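Local coordinates for initiator protein NS1 (Human bocavirus, PDB 4KW3) that probably nicks one strand at the viral replication origin to start rolling-circle replication, this chain being its N-terminal origin-binding nuclease domain, at residues 22-27 against 163-168; 26-31 against 219-224; 35-40 against 150-155; 144-149 against 168-173. All coordinates share one frame; numbering follows the deposited sequence.

Contact 1 of 4, residues 22-27 against 163-168; sequences FPYPQW and ADIFHT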
# COMPACT_ATOMS: atom_id res chain seq x y z
N PHE A 22 5.29 7.36 2.78
CA PHE A 22 5.26 7.56 4.23
C PHE A 22 6.30 8.64 4.65
O PHE A 22 7.50 8.48 4.45
CB PHE A 22 5.50 6.24 4.96
CG PHE A 22 5.14 6.29 6.41
CD1 PHE A 22 6.05 6.74 7.34
CD2 PHE A 22 3.89 5.89 6.83
CE1 PHE A 22 5.70 6.81 8.68
CE2 PHE A 22 3.54 5.95 8.16
CZ PHE A 22 4.45 6.41 9.09
N PRO A 23 5.84 9.74 5.25
CA PRO A 23 6.79 10.86 5.42
C PRO A 23 7.76 10.72 6.60
O PRO A 23 7.81 11.61 7.46
CB PRO A 23 5.86 12.06 5.60
CG PRO A 23 4.52 11.49 6.08
CD PRO A 23 4.55 9.99 5.91
N TYR A 24 8.51 9.63 6.64
CA TYR A 24 9.55 9.40 7.65
C TYR A 24 10.80 8.78 7.03
O TYR A 24 10.86 7.57 6.80
CB TYR A 24 9.02 8.49 8.77
CG TYR A 24 9.96 8.29 9.94
CD1 TYR A 24 10.27 9.34 10.81
CD2 TYR A 24 10.50 7.05 10.21
CE1 TYR A 24 11.13 9.15 11.89
CE2 TYR A 24 11.35 6.85 11.29
CZ TYR A 24 11.66 7.89 12.12
OH TYR A 24 12.51 7.67 13.19
N PRO A 25 11.79 9.62 6.76
CA PRO A 25 13.00 9.19 6.03
C PRO A 25 13.78 8.06 6.71
O PRO A 25 14.36 7.23 6.02
CB PRO A 25 13.82 10.48 5.96
CG PRO A 25 12.80 11.59 6.08
CD PRO A 25 11.78 11.06 7.03
N GLN A 26 13.78 8.03 8.04
CA GLN A 26 14.53 7.03 8.80
C GLN A 26 13.78 5.71 9.00
O GLN A 26 14.16 4.91 9.84
CB GLN A 26 14.94 7.57 10.18
CG GLN A 26 15.78 8.85 10.17
CD GLN A 26 14.96 10.12 9.90
OE1 GLN A 26 13.73 10.09 9.85
NE2 GLN A 26 15.66 11.23 9.72
N TRP A 27 12.70 5.49 8.24
CA TRP A 27 11.86 4.29 8.43
C TRP A 27 12.58 2.93 8.25
O TRP A 27 12.28 2.00 8.99
CB TRP A 27 10.62 4.35 7.51
CG TRP A 27 10.93 4.05 6.09
CD1 TRP A 27 11.36 4.92 5.13
CD2 TRP A 27 10.88 2.75 5.47
NE1 TRP A 27 11.58 4.24 3.94
CE2 TRP A 27 11.28 2.92 4.13
CE3 TRP A 27 10.53 1.48 5.92
CZ2 TRP A 27 11.34 1.86 3.23
CZ3 TRP A 27 10.59 0.42 5.03
CH2 TRP A 27 11.00 0.62 3.69
N ALA A 163 7.07 9.01 19.48
CA ALA A 163 6.38 10.29 19.58
C ALA A 163 6.88 11.28 18.51
O ALA A 163 6.13 12.12 18.01
CB ALA A 163 6.54 10.87 20.96
N ASP A 164 8.16 11.17 18.17
CA ASP A 164 8.73 11.98 17.11
C ASP A 164 8.04 11.75 15.76
O ASP A 164 7.66 12.69 15.05
CB ASP A 164 10.23 11.70 17.00
CG ASP A 164 10.86 12.39 15.82
OD1 ASP A 164 11.00 13.63 15.86
OD2 ASP A 164 11.23 11.68 14.85
N ILE A 165 7.85 10.47 15.42
CA ILE A 165 7.14 10.09 14.20
C ILE A 165 5.71 10.62 14.21
O ILE A 165 5.23 11.18 13.23
CB ILE A 165 7.13 8.55 14.05
CG1 ILE A 165 8.55 8.04 13.80
CG2 ILE A 165 6.17 8.11 12.93
CD1 ILE A 165 8.68 6.54 13.86
N PHE A 166 5.04 10.44 15.35
CA PHE A 166 3.65 10.86 15.54
C PHE A 166 3.47 12.35 15.30
O PHE A 166 2.49 12.79 14.70
CB PHE A 166 3.19 10.47 16.94
CG PHE A 166 1.78 10.86 17.27
CD1 PHE A 166 0.70 10.16 16.74
CD2 PHE A 166 1.52 11.92 18.14
CE1 PHE A 166 -0.59 10.52 17.07
CE2 PHE A 166 0.23 12.28 18.46
CZ PHE A 166 -0.83 11.58 17.94
N HIS A 167 4.43 13.15 15.77
CA HIS A 167 4.32 14.59 15.60
C HIS A 167 4.72 15.01 14.19
O HIS A 167 4.19 15.98 13.65
CB HIS A 167 5.10 15.33 16.68
CG HIS A 167 4.53 15.16 18.05
ND1 HIS A 167 3.25 15.55 18.38
CD2 HIS A 167 5.06 14.61 19.18
CE1 HIS A 167 3.01 15.25 19.65
NE2 HIS A 167 4.09 14.69 20.15
N THR A 168 5.62 14.23 13.59
CA THR A 168 5.95 14.40 12.17
C THR A 168 4.70 14.22 11.28
O THR A 168 4.45 15.00 10.37
CB THR A 168 7.03 13.40 11.75
OG1 THR A 168 8.23 13.63 12.50
CG2 THR A 168 7.32 13.52 10.27

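Contact 2 of 4, residues 26-31 against 219-224; sequences QWKEKE and ISSYSK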
# COMPACT_ATOMS: atom_id res chain seq x y z
N GLN A 26 13.78 8.03 8.04
CA GLN A 26 14.53 7.03 8.80
C GLN A 26 13.78 5.71 9.00
O GLN A 26 14.16 4.91 9.84
CB GLN A 26 14.94 7.57 10.18
CG GLN A 26 15.78 8.85 10.17
CD GLN A 26 14.96 10.12 9.90
OE1 GLN A 26 13.73 10.09 9.85
NE2 GLN A 26 15.66 11.23 9.72
N TRP A 27 12.70 5.49 8.24
CA TRP A 27 11.86 4.29 8.43
C TRP A 27 12.58 2.93 8.25
O TRP A 27 12.28 2.00 8.99
CB TRP A 27 10.62 4.35 7.51
CG TRP A 27 10.93 4.05 6.09
CD1 TRP A 27 11.36 4.92 5.13
CD2 TRP A 27 10.88 2.75 5.47
NE1 TRP A 27 11.58 4.24 3.94
CE2 TRP A 27 11.28 2.92 4.13
CE3 TRP A 27 10.53 1.48 5.92
CZ2 TRP A 27 11.34 1.86 3.23
CZ3 TRP A 27 10.59 0.42 5.03
CH2 TRP A 27 11.00 0.62 3.69
N LYS A 28 13.52 2.79 7.31
CA LYS A 28 14.26 1.52 7.22
C LYS A 28 15.15 1.32 8.46
O LYS A 28 15.14 0.27 9.09
CB LYS A 28 15.11 1.40 5.96
CG LYS A 28 14.37 1.64 4.67
CD LYS A 28 15.24 1.36 3.45
CE LYS A 28 15.48 -0.13 3.24
NZ LYS A 28 14.20 -0.91 3.01
N GLU A 29 15.89 2.36 8.80
CA GLU A 29 16.84 2.30 9.90
C GLU A 29 16.15 2.03 11.23
O GLU A 29 16.72 1.42 12.11
CB GLU A 29 17.59 3.62 9.98
CG GLU A 29 18.37 3.93 8.72
CD GLU A 29 18.96 5.33 8.74
OE1 GLU A 29 18.50 6.16 9.55
OE2 GLU A 29 19.88 5.59 7.94
N LYS A 30 14.91 2.48 11.36
CA LYS A 30 14.20 2.42 12.64
C LYS A 30 12.81 1.79 12.49
O LYS A 30 11.83 2.28 13.07
CB LYS A 30 14.08 3.83 13.23
CG LYS A 30 15.43 4.47 13.51
CD LYS A 30 15.29 5.84 14.15
CE LYS A 30 16.57 6.25 14.86
NZ LYS A 30 16.91 5.27 15.93
N GLU A 31 12.73 0.70 11.75
CA GLU A 31 11.44 0.11 11.35
C GLU A 31 10.60 -0.43 12.52
O GLU A 31 9.35 -0.42 12.46
CB GLU A 31 11.65 -0.95 10.27
CG GLU A 31 10.37 -1.52 9.68
CD GLU A 31 10.61 -2.78 8.86
OE1 GLU A 31 10.35 -3.88 9.40
OE2 GLU A 31 11.09 -2.67 7.70
N ILE A 219 7.86 -8.36 3.73
CA ILE A 219 7.14 -7.60 4.77
C ILE A 219 8.02 -6.84 5.77
O ILE A 219 7.51 -6.22 6.69
CB ILE A 219 6.13 -8.47 5.55
CG1 ILE A 219 6.85 -9.59 6.30
CG2 ILE A 219 5.05 -9.04 4.61
CD1 ILE A 219 5.89 -10.47 7.04
N SER A 220 9.33 -6.90 5.59
CA SER A 220 10.25 -6.16 6.44
C SER A 220 11.57 -5.84 5.76
O SER A 220 12.10 -6.65 5.01
CB SER A 220 10.52 -6.89 7.74
OG SER A 220 11.39 -6.11 8.54
N SER A 221 12.12 -4.67 6.07
CA SER A 221 13.46 -4.31 5.66
C SER A 221 14.48 -5.31 6.20
O SER A 221 15.55 -5.47 5.64
CB SER A 221 13.81 -2.93 6.19
OG SER A 221 12.93 -1.94 5.67
N TYR A 222 14.13 -6.00 7.29
CA TYR A 222 15.04 -6.94 7.94
C TYR A 222 14.70 -8.37 7.58
O TYR A 222 15.08 -9.31 8.26
CB TYR A 222 15.04 -6.76 9.46
CG TYR A 222 15.14 -5.31 9.88
CD1 TYR A 222 16.07 -4.46 9.30
CD2 TYR A 222 14.28 -4.79 10.83
CE1 TYR A 222 16.15 -3.12 9.67
CE2 TYR A 222 14.35 -3.46 11.21
CZ TYR A 222 15.28 -2.64 10.62
OH TYR A 222 15.35 -1.32 11.01
N SER A 223 13.97 -8.53 6.48
CA SER A 223 13.65 -9.85 5.99
C SER A 223 13.95 -9.90 4.49
O SER A 223 14.40 -8.91 3.91
CB SER A 223 12.19 -10.18 6.28
OG SER A 223 11.90 -11.54 6.00
N LYS A 224 13.66 -11.03 3.87
CA LYS A 224 13.99 -11.26 2.46
C LYS A 224 12.79 -11.83 1.73
O LYS A 224 11.99 -12.57 2.30
CB LYS A 224 15.18 -12.23 2.33
CG LYS A 224 16.45 -11.82 3.06
CD LYS A 224 17.11 -10.62 2.38
CE LYS A 224 18.45 -10.26 3.04
NZ LYS A 224 19.27 -9.34 2.19

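Contact 3 of 4, residues 35-40 against 150-155; sequences HALLAH and KSLLAT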
# COMPACT_ATOMS: atom_id res chain seq x y z
N HIS A 35 6.53 -0.90 13.55
CA HIS A 35 5.90 -2.15 14.00
C HIS A 35 4.96 -1.83 15.15
O HIS A 35 3.84 -2.34 15.18
CB HIS A 35 6.93 -3.21 14.47
CG HIS A 35 7.91 -3.64 13.42
ND1 HIS A 35 9.09 -4.26 13.73
CD2 HIS A 35 7.88 -3.52 12.08
CE1 HIS A 35 9.76 -4.51 12.62
NE2 HIS A 35 9.05 -4.07 11.60
N ALA A 36 5.42 -0.98 16.07
CA ALA A 36 4.65 -0.67 17.27
C ALA A 36 3.51 0.31 16.99
O ALA A 36 2.36 0.09 17.42
CB ALA A 36 5.59 -0.12 18.35
N LEU A 37 3.81 1.38 16.25
CA LEU A 37 2.82 2.42 15.94
C LEU A 37 1.68 1.90 15.04
O LEU A 37 0.53 2.29 15.22
CB LEU A 37 3.50 3.65 15.33
CG LEU A 37 4.31 4.57 16.26
CD1 LEU A 37 5.15 5.57 15.45
CD2 LEU A 37 3.41 5.30 17.25
N LEU A 38 2.01 1.05 14.07
CA LEU A 38 1.01 0.58 13.11
C LEU A 38 0.51 -0.84 13.34
O LEU A 38 -0.61 -1.18 12.95
CB LEU A 38 1.55 0.68 11.67
CG LEU A 38 2.06 2.06 11.27
CD1 LEU A 38 2.52 2.04 9.82
CD2 LEU A 38 1.00 3.13 11.50
N ALA A 39 1.33 -1.68 13.96
CA ALA A 39 1.02 -3.11 14.06
C ALA A 39 1.32 -3.62 15.45
O ALA A 39 2.02 -4.64 15.63
CB ALA A 39 1.83 -3.88 13.02
N HIS A 40 0.82 -2.91 16.45
CA HIS A 40 1.06 -3.31 17.81
C HIS A 40 0.53 -4.74 18.02
O HIS A 40 -0.59 -5.05 17.63
CB HIS A 40 0.43 -2.35 18.79
CG HIS A 40 0.76 -2.67 20.21
ND1 HIS A 40 2.03 -3.05 20.60
CD2 HIS A 40 -0.01 -2.71 21.32
CE1 HIS A 40 2.02 -3.29 21.90
NE2 HIS A 40 0.80 -3.09 22.36
N LYS A 150 -2.53 5.91 17.54
CA LYS A 150 -3.06 6.13 18.87
C LYS A 150 -3.53 4.83 19.54
O LYS A 150 -3.68 4.79 20.77
CB LYS A 150 -4.17 7.17 18.82
CG LYS A 150 -3.66 8.57 18.59
CD LYS A 150 -4.81 9.50 18.33
CE LYS A 150 -4.33 10.86 17.91
NZ LYS A 150 -5.49 11.64 17.43
N SER A 151 -3.80 3.79 18.76
CA SER A 151 -4.24 2.51 19.34
C SER A 151 -3.17 1.90 20.26
O SER A 151 -3.49 1.28 21.28
CB SER A 151 -4.67 1.51 18.26
OG SER A 151 -3.55 1.11 17.50
N LEU A 152 -1.90 2.14 19.91
CA LEU A 152 -0.78 1.78 20.77
C LEU A 152 -0.95 2.36 22.17
O LEU A 152 -0.57 1.73 23.16
CB LEU A 152 0.54 2.27 20.17
CG LEU A 152 1.79 2.02 21.01
CD1 LEU A 152 1.93 0.54 21.30
CD2 LEU A 152 3.05 2.56 20.32
N LEU A 153 -1.54 3.54 22.26
CA LEU A 153 -1.71 4.21 23.55
C LEU A 153 -2.59 3.44 24.54
O LEU A 153 -2.54 3.69 25.73
CB LEU A 153 -2.21 5.65 23.38
CG LEU A 153 -1.29 6.63 22.64
CD1 LEU A 153 -1.99 7.96 22.42
CD2 LEU A 153 0.03 6.85 23.36
N ALA A 154 -3.42 2.51 24.06
CA ALA A 154 -4.20 1.68 24.99
C ALA A 154 -3.31 0.72 25.79
O ALA A 154 -3.72 0.22 26.84
CB ALA A 154 -5.26 0.91 24.27
N THR A 155 -2.10 0.49 25.30
CA THR A 155 -1.18 -0.46 25.90
C THR A 155 -0.07 0.24 26.67
O THR A 155 0.32 -0.21 27.74
CB THR A 155 -0.54 -1.33 24.83
OG1 THR A 155 -1.55 -2.10 24.18
CG2 THR A 155 0.48 -2.27 25.45
O HOH W 1 -0.83 0.26 16.78

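Contact 4 of 4, residues 144-149 against 168-173; sequences EIIQRC and TLKKAE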
# COMPACT_ATOMS: atom_id res chain seq x y z
N GLU A 144 -5.95 8.75 8.94
CA GLU A 144 -6.10 7.33 9.23
C GLU A 144 -4.88 6.70 9.94
O GLU A 144 -5.04 5.95 10.90
CB GLU A 144 -6.37 6.53 7.95
CG GLU A 144 -7.74 6.74 7.40
CD GLU A 144 -8.82 6.03 8.20
OE1 GLU A 144 -8.48 5.21 9.09
OE2 GLU A 144 -10.01 6.30 7.93
N ILE A 145 -3.69 7.01 9.44
CA ILE A 145 -2.45 6.56 10.04
C ILE A 145 -2.30 7.07 11.48
O ILE A 145 -2.07 6.30 12.40
CB ILE A 145 -1.24 7.06 9.22
CG1 ILE A 145 -1.23 6.42 7.83
CG2 ILE A 145 0.05 6.79 9.96
CD1 ILE A 145 -0.17 6.96 6.90
N ILE A 146 -2.49 8.37 11.66
CA ILE A 146 -2.40 9.01 12.96
C ILE A 146 -3.35 8.35 13.96
O ILE A 146 -2.96 8.08 15.11
CB ILE A 146 -2.69 10.53 12.83
CG1 ILE A 146 -1.47 11.23 12.24
CG2 ILE A 146 -3.10 11.17 14.17
CD1 ILE A 146 -1.77 12.62 11.69
N GLN A 147 -4.57 8.08 13.52
CA GLN A 147 -5.57 7.42 14.36
C GLN A 147 -5.13 6.00 14.76
O GLN A 147 -5.37 5.55 15.89
CB GLN A 147 -6.93 7.40 13.65
CG GLN A 147 -7.92 6.43 14.25
CD GLN A 147 -9.16 7.10 14.76
OE1 GLN A 147 -10.26 6.74 14.35
NE2 GLN A 147 -9.00 8.07 15.66
N ARG A 148 -4.50 5.30 13.82
CA ARG A 148 -4.01 3.95 14.07
C ARG A 148 -2.86 3.99 15.09
O ARG A 148 -2.79 3.14 15.99
CB ARG A 148 -3.56 3.28 12.76
CG ARG A 148 -2.96 1.93 12.98
CD ARG A 148 -4.01 0.92 13.42
NE ARG A 148 -3.40 -0.09 14.29
CZ ARG A 148 -3.63 -1.40 14.22
NH1 ARG A 148 -4.44 -1.90 13.28
NH2 ARG A 148 -3.03 -2.22 15.07
N CYS A 149 -1.99 5.00 14.96
CA CYS A 149 -0.90 5.22 15.91
C CYS A 149 -1.38 5.30 17.35
O CYS A 149 -0.71 4.83 18.26
CB CYS A 149 -0.15 6.52 15.59
SG CYS A 149 0.94 6.38 14.16
N THR A 168 5.62 14.23 13.59
CA THR A 168 5.95 14.40 12.17
C THR A 168 4.70 14.22 11.28
O THR A 168 4.45 15.00 10.37
CB THR A 168 7.03 13.40 11.75
OG1 THR A 168 8.23 13.63 12.50
CG2 THR A 168 7.32 13.52 10.27
N LEU A 169 3.92 13.18 11.57
CA LEU A 169 2.67 12.94 10.88
C LEU A 169 1.66 14.08 11.07
O LEU A 169 0.99 14.49 10.12
CB LEU A 169 2.06 11.61 11.35
CG LEU A 169 2.89 10.36 11.04
CD1 LEU A 169 2.32 9.16 11.75
CD2 LEU A 169 2.96 10.11 9.55
N LYS A 170 1.52 14.56 12.30
CA LYS A 170 0.55 15.61 12.60
C LYS A 170 0.91 16.92 11.92
O LYS A 170 0.04 17.67 11.50
CB LYS A 170 0.39 15.81 14.12
CG LYS A 170 -0.34 14.66 14.85
CD LYS A 170 -0.72 15.02 16.28
CE LYS A 170 -2.01 15.84 16.37
NZ LYS A 170 -3.21 14.99 16.02
N LYS A 171 2.21 17.19 11.81
CA LYS A 171 2.68 18.40 11.15
C LYS A 171 2.38 18.30 9.66
O LYS A 171 1.88 19.25 9.04
CB LYS A 171 4.17 18.59 11.41
CG LYS A 171 4.79 19.75 10.68
CD LYS A 171 6.23 19.95 11.14
CE LYS A 171 6.98 20.91 10.23
NZ LYS A 171 7.42 20.26 8.96
N ALA A 172 2.70 17.14 9.09
CA ALA A 172 2.41 16.85 7.69
C ALA A 172 0.93 17.01 7.41
O ALA A 172 0.53 17.53 6.35
CB ALA A 172 2.86 15.44 7.33
N GLU A 173 0.11 16.57 8.36
CA GLU A 173 -1.33 16.64 8.23
C GLU A 173 -1.81 18.09 8.21
O GLU A 173 -2.75 18.42 7.49
CB GLU A 173 -2.02 15.87 9.36
CG GLU A 173 -3.53 15.93 9.27
CD GLU A 173 -4.22 15.33 10.47
OE1 GLU A 173 -3.74 15.52 11.62
OE2 GLU A 173 -5.27 14.68 10.25

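Contact 1 of 4, residues 22-27 against 163-168
The aromatic ring of Y24 lies broadside to I165, a residue of helix 160-177, where the loop leaving central strand 15-21 of this HUH-type nuclease fold meets an outer helix. The two side chains cross at about a right angle. Methylene CG1 of I165 sits over the tyrosine face as a CH-pi contact, 3.6 Å from the ring centroid and 19° off its normal, displaced toward the CE1 side. CB of Y24 points toward the helix, and CG anti to the backbone N (chi1 -174°) lays the ring across I165. The other face of the same ring has Q26 OE1 above its rim. A flat, broad aromatic suits this position, offering one face to a branched aliphatic chain while its edge lies beside the carboxylate of D164, with CE1 3.9 Å from OD2 and the two planes 64° apart. I165 also serves F22, whose ring edge looks at CG2 from a looser 4.5 Å at CE1; L33 and L37 of helix 31-38 further enclose the isoleucine. P23, at the centre of an inverse gamma turn, bends the chain here and brings its carbonyl O to 3.4 Å from the methyl CG2 of T168. The threonine hydroxyl turns back to its own helix: OG1 donates to D164 O at 2.8 Å, reaching it from the face opposite to that used by T168 N.

Contact 2 of 4, residues 26-31 against 219-224
E31 reaches S220 and S221 with a nearly straight side chain: CG anti to the backbone N (chi1 -174°) and the chain extended beyond it carry the carboxylate out from the start of helix 31-38 to the type I beta turn S220-S223. OE1 accepts from S220 OG at 2.6 Å, met on the syn side and slightly out of the carboxylate plane, while OE2 takes two donors: S221 N at 2.8 Å, through its syn lone pair, and S221 OG, also at 2.8 Å, which arrives nearly in line with the C-O bond. Serine suits both places, its short hydroxyl giving and accepting at once: S220 OG gives to the carboxylate and accepts from Y222 N, closing an ST turn, while S221 OG gives to E31 and accepts from K28. Opposite E31 OE2 across S221 OG, the bent chain of K28 curls round to bring NZ to 3.1 Å from that hydroxyl oxygen, and the same ammonium holds G110 O. Y222 reaches across with its hydroxyl, which makes a weak bond to K28 O at 2.5 Å and receives another weak one from E31 N at 3.4 Å. H35 adds a second partner for OE1, one turn along the helix. With these donors around it the buried glutamate is probably stabilised as a carboxylate, tying the start of helix 31-38 to the loop after strand 216-217.

Contact 3 of 4, residues 35-40 against 150-155
L152 places its two methyls in different environments at the end of helix 31-38. CD1 stands over the centre of the H40 ring, 3.6 Å from the centroid and only 10° off the normal, a CH-pi contact between side chains crossing at about a right angle. CD2 turns to the helix, meeting A36 CB at 4.2 Å and L37 CD2 at 4.1 Å. A forked leucine fits because one branch can cover a ring while the other packs on the helix, where alanine keeps the approach close. The side chains of T155 and H40 come from opposite directions, with OG1 near the ring plane at its edge, 3.1 Å from NE2. Farther out, E43 accepts from H40 ND1 and so helps fix how the imidazole is turned under the leucine methyl, while F158, farther along the same loop, packs on both L152 and L37. A water bridges the carbonyl of L37 and the hydroxyl of S151, donating to L37 O and S151 OG at 2.9 Å each; that hydroxyl is also bonded to R148 O. The imidazole thus combines two chemistries, a pi face covered by a leucine methyl and a nitrogen edge bonded to E43, away from the nuclease site.

Contact 4 of 4, residues 144-149 against 168-173
L169 and I146 mesh closely where two helices run side by side, their side chains sliding past each other in opposite directions so that I146 CG1 rests 3.7 Å from L169 CB. The leucine then extends deeper: its CD1 lies 3.7 Å from I145 CG2, in a crossing at about a right angle, and 3.9 Å from C149 SG. I145 and C149 thus line the CD1 branch, while I146 lies against CB; the beta-branched isoleucines give bulk close to their helix, and the small cysteine lets the leucine methyl come near. Helices 134-149 and 160-177 are connected by a loop and here form an antiparallel pair, the short segments crossing at -153° with axes 10.1 Å apart, on the flank of the central sheet of the Rep-type nuclease fold. F22 and P23, from the loop after strand 15-21, also touch L169. Beyond CB, chi1 of I146 (-76°) sends CG1, and CD1 after it, across to helix 160-177. There CD1 comes 3.5 Å from OE1 of E173, a buried acid whose carboxylate oxygen lies close to the methyl. The solvent side is that of K170, a partly exposed lysine whose aliphatic CG stands 4.0 Å from I146 CD1.

Contacts 1 and 4 share T168 and helix 160-177, and their centres lie about 9 Å apart; F166 joins them by packing on I146 and C149, and P23 touches L169. Contact 3 adjoins both: L37 CD1 meets I165 CG2 at 3.7 Å, and L37 CB meets C149 SG at 3.9 Å, so L37 links all three. Contact 2 stands at the far end, its centre about 20 Å from that of contact 4, but it shares Q26 and W27 with contact 1. The predicted metal ligands lie close to contacts 1 and 2: the side chain of H115 is about 7 Å from that of F22 and about 8 Å from that of W27, and the side chain of E108 is about 8 Å from that of W27.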